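Local coordinates for TRAP dicarboxylate transporter, DctP subunit (Anaerococcus prevoti, PDB 4N91), which binds D-glucuronate, in both its alpha and beta forms, and probably delivers it as the extracytoplasmic solute-binding component of a TRAP transporter, at residues H43-F52 / F266-W277; Q77-Q85 / C92-F102. One frame throughout, in Å; residues are numbered along the deposited sequence.

Contact 1 (H43-F52 / F266-W277); sequences HPTHLGLLAF and FKVLNEVQRKEW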
loop_
_atom_site.group_PDB
_atom_site.type_symbol
_atom_site.label_atom_id
_atom_site.label_comp_id
_atom_site.label_asym_id
_atom_site.label_seq_id
_atom_site.Cartn_x
_atom_site.Cartn_y
_atom_site.Cartn_z
ATOM N N HIS A 43 -11.394 -7.278 5.386
ATOM C CA HIS A 43 -9.990 -6.897 5.396
ATOM C C HIS A 43 -9.712 -5.932 6.569
ATOM O O HIS A 43 -10.554 -5.130 6.913
ATOM C CB HIS A 43 -9.703 -6.227 4.041
ATOM C CG HIS A 43 -8.262 -5.925 3.789
ATOM N ND1 HIS A 43 -7.633 -4.847 4.366
ATOM C CD2 HIS A 43 -7.343 -6.523 3.000
ATOM C CE1 HIS A 43 -6.377 -4.798 3.954
ATOM N NE2 HIS A 43 -6.183 -5.805 3.113
ATOM N N PRO A 44 -8.511 -5.995 7.171
ATOM C CA PRO A 44 -8.098 -5.059 8.239
ATOM C C PRO A 44 -8.428 -3.593 7.991
ATOM O O PRO A 44 -8.765 -2.853 8.903
ATOM C CB PRO A 44 -6.594 -5.270 8.294
ATOM C CG PRO A 44 -6.462 -6.729 8.000
ATOM C CD PRO A 44 -7.429 -6.943 6.858
ATOM N N THR A 45 -8.237 -3.126 6.771
ATOM C CA THR A 45 -8.567 -1.745 6.429
ATOM C C THR A 45 -10.021 -1.404 6.604
ATOM O O THR A 45 -10.350 -0.331 7.102
ATOM C CB THR A 45 -8.064 -1.463 4.993
ATOM O OG1 THR A 45 -6.643 -1.534 5.012
ATOM C CG2 THR A 45 -8.531 -0.099 4.493
ATOM N N HIS A 46 -10.925 -2.307 6.221
ATOM C CA HIS A 46 -12.329 -2.062 6.469
ATOM C C HIS A 46 -12.622 -2.050 7.980
ATOM O O HIS A 46 -13.332 -1.178 8.462
ATOM C CB HIS A 46 -13.220 -3.083 5.758
ATOM C CG HIS A 46 -14.668 -2.734 5.816
ATOM N ND1 HIS A 46 -15.202 -1.631 5.186
ATOM C CD2 HIS A 46 -15.696 -3.316 6.474
ATOM C CE1 HIS A 46 -16.492 -1.553 5.439
ATOM N NE2 HIS A 46 -16.822 -2.576 6.203
ATOM N N LEU A 47 -12.036 -2.995 8.719
ATOM C CA LEU A 47 -12.249 -3.079 10.162
ATOM C C LEU A 47 -11.713 -1.814 10.832
ATOM O O LEU A 47 -12.350 -1.278 11.735
ATOM C CB LEU A 47 -11.576 -4.309 10.747
ATOM C CG LEU A 47 -11.997 -5.635 10.114
ATOM C CD1 LEU A 47 -11.217 -6.789 10.732
ATOM C CD2 LEU A 47 -13.470 -5.836 10.271
ATOM N N GLY A 48 -10.550 -1.338 10.403
ATOM C CA GLY A 48 -10.034 -0.084 10.932
ATOM C C GLY A 48 -10.949 1.097 10.632
ATOM O O GLY A 48 -11.189 1.977 11.476
ATOM N N LEU A 49 -11.458 1.152 9.413
ATOM C CA LEU A 49 -12.318 2.278 9.054
ATOM C C LEU A 49 -13.659 2.231 9.785
ATOM O O LEU A 49 -14.223 3.279 10.121
ATOM C CB LEU A 49 -12.484 2.382 7.537
ATOM C CG LEU A 49 -11.252 2.839 6.753
ATOM C CD1 LEU A 49 -11.416 2.609 5.276
ATOM C CD2 LEU A 49 -10.963 4.309 7.033
ATOM N N LEU A 50 -14.167 1.036 10.064
ATOM C CA LEU A 50 -15.374 0.909 10.865
ATOM C C LEU A 50 -15.087 1.440 12.281
ATOM O O LEU A 50 -15.942 2.071 12.908
ATOM C CB LEU A 50 -15.853 -0.537 10.936
ATOM C CG LEU A 50 -16.487 -1.103 9.655
ATOM C CD1 LEU A 50 -16.932 -2.534 9.900
ATOM C CD2 LEU A 50 -17.651 -0.238 9.197
ATOM N N ALA A 51 -13.888 1.185 12.788
ATOM C CA ALA A 51 -13.514 1.705 14.123
ATOM C C ALA A 51 -13.416 3.241 14.105
ATOM O O ALA A 51 -13.867 3.935 15.024
ATOM C CB ALA A 51 -12.220 1.084 14.575
ATOM N N PHE A 52 -12.837 3.770 13.038
ATOM C CA PHE A 52 -12.824 5.211 12.782
ATOM C C PHE A 52 -14.237 5.800 12.819
ATOM O O PHE A 52 -14.496 6.801 13.519
ATOM C CB PHE A 52 -12.166 5.460 11.420
ATOM C CG PHE A 52 -12.338 6.866 10.889
ATOM C CD1 PHE A 52 -11.611 7.916 11.412
ATOM C CD2 PHE A 52 -13.217 7.121 9.847
ATOM C CE1 PHE A 52 -11.766 9.222 10.918
ATOM C CE2 PHE A 52 -13.369 8.422 9.345
ATOM C CZ PHE A 52 -12.651 9.464 9.889
ATOM N N PHE A 266 -8.211 9.122 13.197
ATOM C CA PHE A 266 -7.202 8.608 12.284
ATOM C C PHE A 266 -6.181 7.752 13.040
ATOM O O PHE A 266 -5.648 6.782 12.497
ATOM C CB PHE A 266 -6.482 9.763 11.586
ATOM C CG PHE A 266 -7.355 10.601 10.687
ATOM C CD1 PHE A 266 -8.358 10.040 9.919
ATOM C CD2 PHE A 266 -7.146 11.977 10.610
ATOM C CE1 PHE A 266 -9.144 10.831 9.077
ATOM C CE2 PHE A 266 -7.929 12.760 9.770
ATOM C CZ PHE A 266 -8.932 12.195 9.036
ATOM N N LYS A 267 -5.876 8.122 14.283
ATOM C CA LYS A 267 -4.956 7.354 15.099
ATOM C C LYS A 267 -5.580 6.017 15.443
ATOM O O LYS A 267 -4.931 4.979 15.402
ATOM C CB LYS A 267 -4.606 8.102 16.375
ATOM C CG LYS A 267 -3.520 7.413 17.162
ATOM C CD LYS A 267 -3.192 8.179 18.459
ATOM C CE LYS A 267 -2.919 9.662 18.211
ATOM N NZ LYS A 267 -2.695 10.391 19.502
ATOM N N VAL A 268 -6.856 6.036 15.789
ATOM C CA VAL A 268 -7.575 4.782 16.058
ATOM C C VAL A 268 -7.581 3.876 14.830
ATOM O O VAL A 268 -7.384 2.660 14.937
ATOM C CB VAL A 268 -9.036 5.056 16.520
ATOM C CG1 VAL A 268 -9.848 3.763 16.568
ATOM C CG2 VAL A 268 -9.017 5.712 17.887
ATOM N N LEU A 269 -7.830 4.470 13.675
ATOM C CA LEU A 269 -7.791 3.762 12.393
ATOM C C LEU A 269 -6.455 3.039 12.208
ATOM O O LEU A 269 -6.394 1.847 11.920
ATOM C CB LEU A 269 -7.989 4.781 11.277
ATOM C CG LEU A 269 -7.675 4.342 9.862
ATOM C CD1 LEU A 269 -8.445 3.101 9.462
ATOM C CD2 LEU A 269 -8.011 5.517 8.917
ATOM N N ASN A 270 -5.376 3.784 12.399
ATOM C CA ASN A 270 -4.033 3.220 12.282
ATOM C C ASN A 270 -3.859 2.047 13.256
ATOM O O ASN A 270 -3.384 0.969 12.887
ATOM C CB ASN A 270 -3.004 4.323 12.547
ATOM C CG ASN A 270 -1.582 3.810 12.617
ATOM O OD1 ASN A 270 -1.062 3.526 13.693
ATOM N ND2 ASN A 270 -0.943 3.701 11.471
ATOM N N GLU A 271 -4.239 2.251 14.502
ATOM C CA GLU A 271 -4.038 1.233 15.533
ATOM C C GLU A 271 -4.852 -0.032 15.298
ATOM O O GLU A 271 -4.327 -1.141 15.413
ATOM C CB GLU A 271 -4.372 1.812 16.901
ATOM C CG GLU A 271 -3.364 2.896 17.320
ATOM C CD GLU A 271 -3.860 3.778 18.421
ATOM O OE1 GLU A 271 -5.076 3.777 18.700
ATOM O OE2 GLU A 271 -3.020 4.467 19.059
ATOM N N VAL A 272 -6.119 0.131 14.948
ATOM C CA VAL A 272 -7.001 -1.018 14.760
ATOM C C VAL A 272 -6.631 -1.771 13.502
ATOM O O VAL A 272 -6.524 -2.992 13.523
ATOM C CB VAL A 272 -8.482 -0.591 14.722
ATOM C CG1 VAL A 272 -9.362 -1.747 14.319
ATOM C CG2 VAL A 272 -8.898 -0.050 16.091
ATOM N N GLN A 273 -6.358 -1.053 12.416
ATOM C CA GLN A 273 -5.901 -1.707 11.192
ATOM C C GLN A 273 -4.626 -2.514 11.389
ATOM O O GLN A 273 -4.528 -3.643 10.917
ATOM C CB GLN A 273 -5.694 -0.684 10.085
ATOM C CG GLN A 273 -5.561 -1.315 8.725
ATOM C CD GLN A 273 -4.169 -1.746 8.361
ATOM O OE1 GLN A 273 -3.190 -1.436 9.051
ATOM N NE2 GLN A 273 -4.063 -2.452 7.224
ATOM N N ARG A 274 -3.664 -1.954 12.112
ATOM C CA ARG A 274 -2.406 -2.657 12.330
ATOM C C ARG A 274 -2.585 -3.909 13.196
ATOM O O ARG A 274 -1.983 -4.954 12.915
ATOM C CB ARG A 274 -1.369 -1.705 12.922
ATOM C CG ARG A 274 -0.852 -0.736 11.919
ATOM C CD ARG A 274 -0.180 0.451 12.563
ATOM N NE ARG A 274 1.058 0.069 13.236
ATOM C CZ ARG A 274 1.864 0.940 13.836
ATOM N NH1 ARG A 274 1.552 2.230 13.892
ATOM N NH2 ARG A 274 2.985 0.516 14.374
ATOM N N LYS A 275 -3.428 -3.828 14.220
ATOM C CA LYS A 275 -3.707 -5.002 15.054
ATOM C C LYS A 275 -4.392 -6.079 14.234
ATOM O O LYS A 275 -4.065 -7.281 14.312
ATOM C CB LYS A 275 -4.590 -4.602 16.224
ATOM C CG LYS A 275 -5.050 -5.731 17.154
ATOM C CD LYS A 275 -6.376 -6.337 16.694
ATOM C CE LYS A 275 -7.068 -7.130 17.781
ATOM N NZ LYS A 275 -8.313 -7.768 17.278
ATOM N N GLU A 276 -5.347 -5.656 13.417
ATOM C CA GLU A 276 -6.103 -6.624 12.616
ATOM C C GLU A 276 -5.245 -7.204 11.511
ATOM O O GLU A 276 -5.436 -8.356 11.113
ATOM C CB GLU A 276 -7.372 -5.973 12.053
ATOM C CG GLU A 276 -8.372 -5.575 13.117
ATOM C CD GLU A 276 -9.008 -6.742 13.855
ATOM O OE1 GLU A 276 -8.810 -7.922 13.482
ATOM O OE2 GLU A 276 -9.738 -6.477 14.823
ATOM N N TRP A 277 -4.296 -6.418 11.023
ATOM C CA TRP A 277 -3.388 -6.867 9.972
ATOM C C TRP A 277 -2.612 -8.100 10.420
ATOM O O TRP A 277 -2.506 -9.084 9.697
ATOM C CB TRP A 277 -2.416 -5.756 9.561
ATOM C CG TRP A 277 -1.495 -6.277 8.535
ATOM C CD1 TRP A 277 -0.198 -6.691 8.715
ATOM C CD2 TRP A 277 -1.807 -6.515 7.162
ATOM N NE1 TRP A 277 0.309 -7.165 7.531
ATOM C CE2 TRP A 277 -0.666 -7.082 6.569
ATOM C CE3 TRP A 277 -2.951 -6.313 6.374
ATOM C CZ2 TRP A 277 -0.632 -7.450 5.226
ATOM C CZ3 TRP A 277 -2.910 -6.679 5.046
ATOM C CH2 TRP A 277 -1.756 -7.235 4.488
#

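Contact 2 (Q77-Q85 / C92-F102); sequences QIDMVQLTQ and CVASNAILETF. With BDP (beta-D-glucopyranuronic acid), chain C.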
loop_
_atom_site.group_PDB
_atom_site.type_symbol
_atom_site.label_atom_id
_atom_site.label_comp_id
_atom_site.label_asym_id
_atom_site.label_seq_id
_atom_site.Cartn_x
_atom_site.Cartn_y
_atom_site.Cartn_z
ATOM N N GLN A 77 -8.617 2.495 -7.130
ATOM C CA GLN A 77 -7.896 3.424 -6.285
ATOM C C GLN A 77 -7.556 4.730 -7.016
ATOM O O GLN A 77 -7.689 5.837 -6.473
ATOM C CB GLN A 77 -6.620 2.755 -5.784
ATOM C CG GLN A 77 -6.363 2.978 -4.395
ATOM C CD GLN A 77 -5.216 2.132 -3.892
ATOM O OE1 GLN A 77 -4.112 2.249 -4.387
ATOM N NE2 GLN A 77 -5.468 1.326 -2.886
ATOM N N ILE A 78 -7.123 4.608 -8.262
ATOM C CA ILE A 78 -6.853 5.812 -9.065
ATOM C C ILE A 78 -8.085 6.705 -9.198
ATOM O O ILE A 78 -7.950 7.917 -9.041
ATOM C CB ILE A 78 -6.324 5.463 -10.477
ATOM C CG1 ILE A 78 -4.813 5.350 -10.426
ATOM C CG2 ILE A 78 -6.707 6.550 -11.472
ATOM C CD1 ILE A 78 -4.083 6.719 -10.242
ATOM N N ASP A 79 -9.257 6.113 -9.457
ATOM C CA ASP A 79 -10.576 6.790 -9.497
ATOM C C ASP A 79 -10.749 7.573 -8.157
ATOM O O ASP A 79 -11.062 8.772 -8.133
ATOM C CB ASP A 79 -11.769 5.778 -9.577
ATOM C CG ASP A 79 -12.008 5.131 -10.976
ATOM O OD1 ASP A 79 -11.437 5.581 -12.007
ATOM O OD2 ASP A 79 -12.815 4.121 -11.025
HETATM N N MSE A 80 -10.544 6.868 -7.044
HETATM C CA MSE A 80 -10.821 7.425 -5.713
HETATM C C MSE A 80 -9.884 8.568 -5.349
HETATM O O MSE A 80 -10.321 9.539 -4.736
HETATM C CB MSE A 80 -10.760 6.331 -4.638
HETATM C CG MSE A 80 -11.890 5.358 -4.756
HETATM SE SE MSE A 80 -11.979 4.164 -3.194
HETATM C CE MSE A 80 -10.571 2.910 -3.730
ATOM N N VAL A 81 -8.606 8.466 -5.694
ATOM C CA VAL A 81 -7.673 9.551 -5.390
ATOM C C VAL A 81 -8.153 10.823 -6.107
ATOM O O VAL A 81 -8.156 11.920 -5.518
ATOM C CB VAL A 81 -6.247 9.223 -5.781
ATOM C CG1 VAL A 81 -5.320 10.438 -5.583
ATOM C CG2 VAL A 81 -5.736 8.050 -4.962
ATOM N N GLN A 82 -8.583 10.676 -7.363
ATOM C CA GLN A 82 -9.068 11.825 -8.120
ATOM C C GLN A 82 -10.354 12.408 -7.534
ATOM O O GLN A 82 -10.521 13.635 -7.508
ATOM C CB GLN A 82 -9.211 11.469 -9.614
ATOM C CG GLN A 82 -7.860 11.194 -10.258
ATOM C CD GLN A 82 -7.971 10.720 -11.687
ATOM O OE1 GLN A 82 -7.631 11.450 -12.627
ATOM N NE2 GLN A 82 -8.446 9.484 -11.865
ATOM N N LEU A 83 -11.242 11.559 -7.031
ATOM C CA LEU A 83 -12.457 12.024 -6.368
ATOM C C LEU A 83 -12.111 12.725 -5.057
ATOM O O LEU A 83 -12.837 13.617 -4.610
ATOM C CB LEU A 83 -13.411 10.881 -6.079
ATOM C CG LEU A 83 -14.013 10.201 -7.310
ATOM C CD1 LEU A 83 -14.867 9.008 -6.865
ATOM C CD2 LEU A 83 -14.829 11.209 -8.120
ATOM N N THR A 84 -11.013 12.312 -4.438
ATOM C CA THR A 84 -10.588 12.947 -3.175
ATOM C C THR A 84 -9.998 14.322 -3.467
ATOM O O THR A 84 -10.208 15.274 -2.712
ATOM C CB THR A 84 -9.580 12.061 -2.423
ATOM O OG1 THR A 84 -10.181 10.783 -2.173
ATOM C CG2 THR A 84 -9.180 12.700 -1.107
ATOM N N GLN A 85 -9.281 14.434 -4.582
ATOM C CA GLN A 85 -8.734 15.720 -5.009
ATOM C C GLN A 85 -9.808 16.794 -5.166
ATOM O O GLN A 85 -9.574 17.952 -4.818
ATOM C CB GLN A 85 -8.002 15.581 -6.339
ATOM C CG GLN A 85 -6.669 14.886 -6.293
ATOM C CD GLN A 85 -5.999 14.873 -7.658
ATOM O OE1 GLN A 85 -6.437 14.178 -8.587
ATOM N NE2 GLN A 85 -4.954 15.662 -7.793
ATOM N N CYS A 92 -9.894 8.689 1.319
ATOM C CA CYS A 92 -9.754 7.346 0.767
ATOM C C CYS A 92 -8.432 6.739 1.140
ATOM O O CYS A 92 -7.559 7.392 1.696
ATOM C CB CYS A 92 -9.948 7.342 -0.729
ATOM S SG CYS A 92 -8.540 7.850 -1.743
ATOM N N VAL A 93 -8.297 5.458 0.831
ATOM C CA VAL A 93 -7.047 4.763 1.057
ATOM C C VAL A 93 -6.406 4.508 -0.282
ATOM O O VAL A 93 -7.041 3.951 -1.172
ATOM C CB VAL A 93 -7.277 3.417 1.798
ATOM C CG1 VAL A 93 -5.972 2.660 1.962
ATOM C CG2 VAL A 93 -7.872 3.652 3.166
ATOM N N ALA A 94 -5.140 4.892 -0.402
ATOM C CA ALA A 94 -4.377 4.664 -1.619
ATOM C C ALA A 94 -3.011 4.087 -1.289
ATOM O O ALA A 94 -2.360 4.522 -0.344
ATOM C CB ALA A 94 -4.196 5.971 -2.374
ATOM N N SER A 95 -2.551 3.120 -2.074
ATOM C CA SER A 95 -1.203 2.623 -1.897
ATOM C C SER A 95 -0.208 3.715 -2.222
ATOM O O SER A 95 -0.393 4.497 -3.162
ATOM C CB SER A 95 -0.938 1.426 -2.806
ATOM O OG SER A 95 0.392 0.967 -2.680
ATOM N N ASN A 96 0.850 3.775 -1.442
ATOM C CA ASN A 96 1.922 4.730 -1.706
ATOM C C ASN A 96 2.433 4.581 -3.148
ATOM O O ASN A 96 2.923 5.544 -3.757
ATOM C CB ASN A 96 3.053 4.475 -0.732
ATOM C CG ASN A 96 4.034 5.604 -0.672
ATOM O OD1 ASN A 96 3.820 6.577 0.035
ATOM N ND2 ASN A 96 5.111 5.486 -1.418
ATOM N N ALA A 97 2.337 3.365 -3.683
ATOM C CA ALA A 97 2.827 3.079 -5.030
ATOM C C ALA A 97 2.262 4.068 -6.049
ATOM O O ALA A 97 2.958 4.474 -6.971
ATOM C CB ALA A 97 2.481 1.644 -5.432
ATOM N N ILE A 98 0.984 4.413 -5.935
ATOM C CA ILE A 98 0.369 5.265 -6.940
ATOM C C ILE A 98 0.472 6.752 -6.632
ATOM O O ILE A 98 0.322 7.583 -7.509
ATOM C CB ILE A 98 -1.100 4.893 -7.253
ATOM C CG1 ILE A 98 -2.009 5.226 -6.084
ATOM C CG2 ILE A 98 -1.225 3.384 -7.699
ATOM C CD1 ILE A 98 -3.477 5.197 -6.433
ATOM N N LEU A 99 0.785 7.100 -5.391
ATOM C CA LEU A 99 0.836 8.507 -5.015
ATOM C C LEU A 99 2.043 9.210 -5.621
ATOM O O LEU A 99 2.021 10.420 -5.795
ATOM C CB LEU A 99 0.820 8.672 -3.514
ATOM C CG LEU A 99 -0.499 8.211 -2.870
ATOM C CD1 LEU A 99 -0.407 8.379 -1.369
ATOM C CD2 LEU A 99 -1.697 8.965 -3.410
ATOM N N GLU A 100 3.072 8.453 -5.988
ATOM C CA GLU A 100 4.242 9.038 -6.640
ATOM C C GLU A 100 3.933 9.717 -7.967
ATOM O O GLU A 100 4.712 10.520 -8.420
ATOM C CB GLU A 100 5.343 7.987 -6.822
ATOM C CG GLU A 100 4.992 6.881 -7.788
ATOM C CD GLU A 100 6.104 5.850 -7.976
ATOM O OE1 GLU A 100 7.037 5.768 -7.132
ATOM O OE2 GLU A 100 6.023 5.109 -8.979
ATOM N N THR A 101 2.801 9.398 -8.585
ATOM C CA THR A 101 2.404 10.044 -9.828
ATOM C C THR A 101 1.694 11.376 -9.564
ATOM O O THR A 101 1.495 12.152 -10.478
ATOM C CB THR A 101 1.521 9.126 -10.723
ATOM O OG1 THR A 101 0.278 8.828 -10.074
ATOM C CG2 THR A 101 2.248 7.832 -11.037
ATOM N N PHE A 102 1.348 11.630 -8.307
ATOM C CA PHE A 102 0.733 12.889 -7.903
ATOM C C PHE A 102 1.768 13.864 -7.356
ATOM O O PHE A 102 1.619 15.074 -7.512
ATOM C CB PHE A 102 -0.397 12.645 -6.880
ATOM C CG PHE A 102 -1.573 11.937 -7.476
ATOM C CD1 PHE A 102 -1.564 10.560 -7.619
ATOM C CD2 PHE A 102 -2.659 12.646 -7.961
ATOM C CE1 PHE A 102 -2.642 9.901 -8.215
ATOM C CE2 PHE A 102 -3.729 11.990 -8.551
ATOM C CZ PHE A 102 -3.719 10.625 -8.669
HETATM C C1 BDP C . -2.557 -4.146 -1.484
HETATM C C2 BDP C . -2.694 -2.782 -0.983
HETATM C C3 BDP C . -3.709 -2.029 -1.794
HETATM C C4 BDP C . -3.341 -1.985 -3.175
HETATM C C5 BDP C . -3.139 -3.364 -3.672
HETATM C C6 BDP C . -2.587 -3.383 -5.120
HETATM O O2 BDP C . -3.367 -3.002 0.319
HETATM O O3 BDP C . -3.867 -0.673 -1.260
HETATM O O4 BDP C . -4.198 -1.320 -3.953
HETATM O O5 BDP C . -2.150 -4.076 -2.850
HETATM O O6A BDP C . -3.275 -2.765 -5.961
HETATM O O1 BDP C . -1.381 -4.706 -0.846
HETATM O O6B BDP C . -1.657 -4.173 -5.402
HETATM O O HOH W 1 -7.990 1.462 -1.256
#

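Contact 1 (H43-F52 / F266-W277)
Leu269 sets its CG anti to the backbone N (chi1 166°), which carries CD1 onto the backbone of Gly48, 3.4 Å from Gly48 C. The same methyl lies 3.7 Å from CD2 of Leu49, and these two leucine side chains run alongside each other in the same direction. Val272 places CG1 by a similar turn, anti to its own N (chi1 171°), and that methyl sits 3.8 Å from Gly48 CA, while its other branch, CG2, meets the methyl of Ala51. With no side chain at Gly48 and a single methyl at Ala51, the helices come close, their axes 7.7 Å apart at the nearest point.

This pair, antiparallel in sense but inclined, with 147° between the two directions, joins the first helix after strand 31-36 to the long helix 256-290 of the TRAP solute-binding fold, and helix 256-290 also lies against strand 143-149 of the five-stranded sheet. At one end Phe52 and Phe266 lie side by side with nearly parallel planes, but slid so far apart that the rings barely overlap; their CE1 atoms are 3.6 Å apart. At the other, Pro44 rests its CG on Trp277, 3.7 Å from Trp277 CA, while NE2 of His43 approaches CZ3 at the edge of the indole, near its plane. The His43 ring is held by its own helix start: as N-cap residue it accepts the N-H of Thr45 at ND1, 3.0 Å away and in the ring plane. No hydrogen bond joins the two segments. CG of Gln273 packs 3.6 Å from Pro44 O, and the bend at chi2 turns the amide alongside Thr45, where NE2 donates to Asp150 O. Leu47 crosses Glu276 at about a right angle, and the Glu276 carboxylate is bridged to Lys275.

Contact 2 (Q77-Q85 / C92-F102)
Gln77 OE1 accepts the N-H of Ser95 at 2.9 Å, a bond nearly straight at the hydrogen (169°), yet with the donor above the carbonyl plane, 60° out of it. The amide's other end reaches beta-D-glucuronate: NE2 donates to O3 of the sugar over 3.0 Å and also to a water, which in turn donates to Val93 O. Between them, the bond to OE1 and the bonds from NE2 fix the rotation of the amide, with NE2 directed to the sugar. Closer to the backbone, CG of Gln77 packs 3.4 Å from Val93 O, and CD1 of Ile98 lies against OE1.

Helix 77-86 and strand 91-95 are the helix and second strand of a beta-alpha-beta crossover from strand 64-69, passing strand 31-36 of the five-stranded sheet. Where strand 91-95 ends, on the ligand cleft, Ser95 caps the short helix that follows by accepting from Ala97 N at OG, which is also bonded to Gln177, another pocket residue.

Farther from the sugar the contact turns apolar. Val81 splits its branches: CG2 meets the methyl of Ala94 at 3.7 Å and CD1 of Ile98, while CG1 sits over one face of the Phe102 ring in a CH-pi contact, 3.8 Å from the centroid. Ile78 CD1 comes to the edge of that ring, as does Gln85 OE1, with the amide plane almost perpendicular to the ring; Gln85 NE2 is bonded to Gly141 O. At the start of the strand segment, Cys92 turns its sulfur toward the helix and touches CB of Met80, present as selenomethionine, at 4.0 Å. Thr84 OG1, 3.4 Å from Cys92 SG, donates to Met80 O, which takes Thr84 N on the opposite face.

Along the chain, contact 2 is nested inside the loop that contact 1 closes, and their centres are 19 Å apart. They nevertheless touch: Val93 CG2 of strand 92-95 packs 4.0 Å from Thr45 CG2 of helix 44-52, and Leu49 CD1 joins it there. Both reach the glucuronate pocket, but at different depths. Contact 2 supplies pocket residues directly, Gln77 and Ser95, with Asn38 about 3 Å from the Gln77 side chain at nearest atoms. Contact 1 stands one shell back, the side chain of His43 about 5 Å from the sugar and about 3 Å from that of Gln39, and Trp277 about 3 Å from Asn216, nearest atoms throughout.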